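PDB 4Z80: EGF family domain-containing protein from Toxoplasma gondii, which binds a peptide of the rhoptry neck protein RON2L1 and probably acts in host-cell invasion at the moving junction, as an AMA-family surface protein of the parasite. Local coordinates for residues F253-L258 against A280-S285. Residues are numbered along the deposited sequence; the frame is centred on the assembly and turned at random.
Sequences FECSIL and AMFDMS
The ring of F282 meets C255 obliquely, its CD1 lying 4.0 Å from C255 CB, while the sulfur of M284 sits at the ring edge, in its plane; on the helix, I257 CG1 lies over one face of the F253 ring, offset toward the rim. C255 SG is 5.5 Å from the F282 ring centroid and 70° off the ring normal, so this sulfur-aromatic contact is made from well to the side of the ring axis. C255 SG packs 3.7 Å from A280 CB; its chi1 of -175°, which sets SG opposite the backbone N, swings the sulfur across to the strand. A280 and F282 both direct their CB atoms toward the helix and M281 points away, the alternation expected of a β-strand. The segment axes approach to 8.6 Å at 143°, and no hydrogen bond links the two segments. Backbone bonds join strand 280-283 to V332 and V330 on one flank and R290 on the other, making it an inner strand of the antiparallel sheet. C255 also forms a disulfide with C289, the first residue of neighbouring strand 289-291. Apolar and sulfur packing thus seats helix 252-262 on this sheet within the AMA1-like, PAN-related region, and the disulfide makes the attachment covalent.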
ATOM      1  N   PHE A 253       2.587   6.786   6.930  1.00 14.83           N
ATOM      2  CA  PHE A 253       1.307   7.482   6.912  1.00 13.79           C
ATOM      3  C   PHE A 253       1.287   8.586   5.853  1.00 14.18           C
ATOM      4  O   PHE A 253       0.289   8.769   5.155  1.00 14.21           O
ATOM      5  CB  PHE A 253       0.962   8.076   8.275  1.00 17.72           C
ATOM      6  CG  PHE A 253      -0.267   8.937   8.244  1.00 16.80           C
ATOM      7  CD1 PHE A 253      -1.513   8.383   7.994  1.00 16.38           C
ATOM      8  CD2 PHE A 253      -0.172  10.310   8.413  1.00 17.92           C
ATOM      9  CE1 PHE A 253      -2.636   9.170   7.933  1.00 14.36           C
ATOM     10  CE2 PHE A 253      -1.298  11.104   8.360  1.00 19.87           C
ATOM     11  CZ  PHE A 253      -2.534  10.539   8.116  1.00 18.69           C
ATOM     12  N   GLU A 254       2.383   9.325   5.726  1.00 15.48           N
ATOM     13  CA  GLU A 254       2.456  10.352   4.701  1.00 16.04           C
ATOM     14  C   GLU A 254       2.336   9.733   3.305  1.00 14.96           C
ATOM     15  O   GLU A 254       1.744  10.317   2.406  1.00 15.82           O
ATOM     16  CB  GLU A 254       3.750  11.146   4.847  1.00 16.51           C
ATOM     17  CG  GLU A 254       3.774  12.043   6.093  1.00 23.68           C
ATOM     18  CD  GLU A 254       4.024  11.288   7.396  1.00 28.11           C
ATOM     19  OE1 GLU A 254       4.482  10.126   7.356  1.00 21.05           O
ATOM     20  OE2 GLU A 254       3.761  11.870   8.472  1.00 32.95           O
ATOM     21  N   CYS A 255       2.864   8.525   3.142  1.00 14.71           N
ATOM     22  CA  CYS A 255       2.732   7.813   1.878  1.00 14.99           C
ATOM     23  C   CYS A 255       1.255   7.518   1.590  1.00 14.49           C
ATOM     24  O   CYS A 255       0.801   7.664   0.452  1.00 14.74           O
ATOM     25  CB  CYS A 255       3.565   6.530   1.925  1.00 17.56           C
ATOM     26  SG  CYS A 255       3.628   5.608   0.376  1.00 19.32           S
ATOM     27  N   SER A 256       0.493   7.130   2.613  1.00 12.40           N
ATOM     28  CA  SER A 256      -0.945   6.886   2.429  1.00 13.10           C
ATOM     29  C   SER A 256      -1.680   8.161   1.985  1.00 13.96           C
ATOM     30  O   SER A 256      -2.647   8.086   1.226  1.00 13.84           O
ATOM     31  CB  SER A 256      -1.588   6.320   3.707  1.00 15.52           C
ATOM     32  OG  SER A 256      -1.816   7.311   4.704  1.00 14.54           O
ATOM     33  N   ILE A 257      -1.213   9.326   2.439  1.00 14.47           N
ATOM     34  CA  ILE A 257      -1.844  10.584   2.058  1.00 14.05           C
ATOM     35  C   ILE A 257      -1.677  10.818   0.560  1.00 10.48           C
ATOM     36  O   ILE A 257      -2.590  11.320  -0.102  1.00 14.32           O
ATOM     37  CB  ILE A 257      -1.258  11.782   2.851  1.00 11.96           C
ATOM     38  CG1 ILE A 257      -1.721  11.723   4.314  1.00 15.92           C
ATOM     39  CG2 ILE A 257      -1.661  13.129   2.213  1.00 16.80           C
ATOM     40  CD1 ILE A 257      -1.081  12.776   5.222  1.00 19.07           C
ATOM     41  N   LEU A 258      -0.515  10.469   0.013  1.00 13.45           N
ATOM     42  CA  LEU A 258      -0.322  10.593  -1.427  1.00 12.23           C
ATOM     43  C   LEU A 258      -1.398   9.801  -2.168  1.00 13.74           C
ATOM     44  O   LEU A 258      -1.971  10.283  -3.137  1.00 13.01           O
ATOM     45  CB  LEU A 258       1.078  10.125  -1.847  1.00 15.15           C
ATOM     46  CG  LEU A 258       1.383  10.228  -3.347  1.00 13.74           C
ATOM     47  CD1 LEU A 258       1.273  11.676  -3.843  1.00 17.10           C
ATOM     48  CD2 LEU A 258       2.761   9.663  -3.660  1.00 14.12           C
ATOM     49  N   ALA A 280      -0.060   1.295  -1.313  1.00 12.20           N
ATOM     50  CA  ALA A 280       1.256   1.789  -1.671  1.00 11.12           C
ATOM     51  C   ALA A 280       2.346   1.030  -0.942  1.00 11.92           C
ATOM     52  O   ALA A 280       2.111   0.422   0.102  1.00 13.17           O
ATOM     53  CB  ALA A 280       1.362   3.288  -1.368  1.00 11.79           C
ATOM     54  N   MET A 281       3.541   1.069  -1.524  1.00 12.45           N
ATOM     55  CA  MET A 281       4.757   0.579  -0.893  1.00 10.70           C
ATOM     56  C   MET A 281       5.631   1.749  -0.456  1.00 12.90           C
ATOM     57  O   MET A 281       5.931   2.623  -1.263  1.00 13.83           O
ATOM     58  CB  MET A 281       5.543  -0.297  -1.861  1.00 11.96           C
ATOM     59  CG  MET A 281       4.828  -1.557  -2.310  1.00 12.28           C
ATOM     60  SD  MET A 281       4.399  -2.670  -0.949  1.00 12.95           S
ATOM     61  CE  MET A 281       6.006  -2.923  -0.213  1.00 14.59           C
ATOM     62  N   PHE A 282       6.027   1.763   0.810  1.00 10.89           N
ATOM     63  CA  PHE A 282       6.991   2.735   1.311  1.00 13.10           C
ATOM     64  C   PHE A 282       8.306   2.043   1.614  1.00 14.49           C
ATOM     65  O   PHE A 282       8.325   0.959   2.188  1.00 13.82           O
ATOM     66  CB  PHE A 282       6.452   3.427   2.556  1.00 13.60           C
ATOM     67  CG  PHE A 282       7.325   4.544   3.053  1.00 15.78           C
ATOM     68  CD1 PHE A 282       7.414   5.730   2.343  1.00 16.84           C
ATOM     69  CD2 PHE A 282       8.036   4.416   4.234  1.00 16.82           C
ATOM     70  CE1 PHE A 282       8.211   6.769   2.794  1.00 17.81           C
ATOM     71  CE2 PHE A 282       8.838   5.458   4.695  1.00 18.71           C
ATOM     72  CZ  PHE A 282       8.921   6.633   3.971  1.00 17.24           C
ATOM     73  N   ASP A 283       9.406   2.667   1.198  1.00 14.28           N
ATOM     74  CA  ASP A 283      10.742   2.161   1.470  1.00 13.77           C
ATOM     75  C   ASP A 283      11.371   3.004   2.588  1.00 17.36           C
ATOM     76  O   ASP A 283      11.675   4.185   2.385  1.00 16.90           O
ATOM     77  CB  ASP A 283      11.574   2.201   0.187  1.00 18.24           C
ATOM     78  CG  ASP A 283      12.917   1.503   0.321  1.00 18.24           C
ATOM     79  OD1 ASP A 283      13.508   1.511   1.421  1.00 21.01           O
ATOM     80  OD2 ASP A 283      13.396   0.951  -0.693  1.00 21.95           O
ATOM     81  N   MET A 284      11.541   2.400   3.765  1.00 15.68           N
ATOM     82  CA  MET A 284      12.051   3.110   4.943  1.00 19.09           C
ATOM     83  C   MET A 284      13.464   3.623   4.732  1.00 21.16           C
ATOM     84  O   MET A 284      13.871   4.594   5.370  1.00 23.07           O
ATOM     85  CB  MET A 284      12.044   2.205   6.179  1.00 20.13           C
ATOM     86  CG  MET A 284      10.684   1.692   6.610  1.00 21.45           C
ATOM     87  SD  MET A 284       9.603   2.929   7.346  1.00 24.43           S
ATOM     88  CE  MET A 284      10.498   3.297   8.857  1.00 29.88           C
ATOM     89  N   SER A 285      14.222   2.967   3.862  1.00 18.38           N
ATOM     90  CA  SER A 285      15.627   3.319   3.709  1.00 21.73           C
ATOM     91  C   SER A 285      15.811   4.476   2.720  1.00 24.79           C
ATOM     92  O   SER A 285      16.698   5.306   2.912  1.00 26.84           O
ATOM     93  CB  SER A 285      16.443   2.100   3.275  1.00 21.82           C
ATOM     94  OG  SER A 285      16.107   1.685   1.970  1.00 33.80           O
TER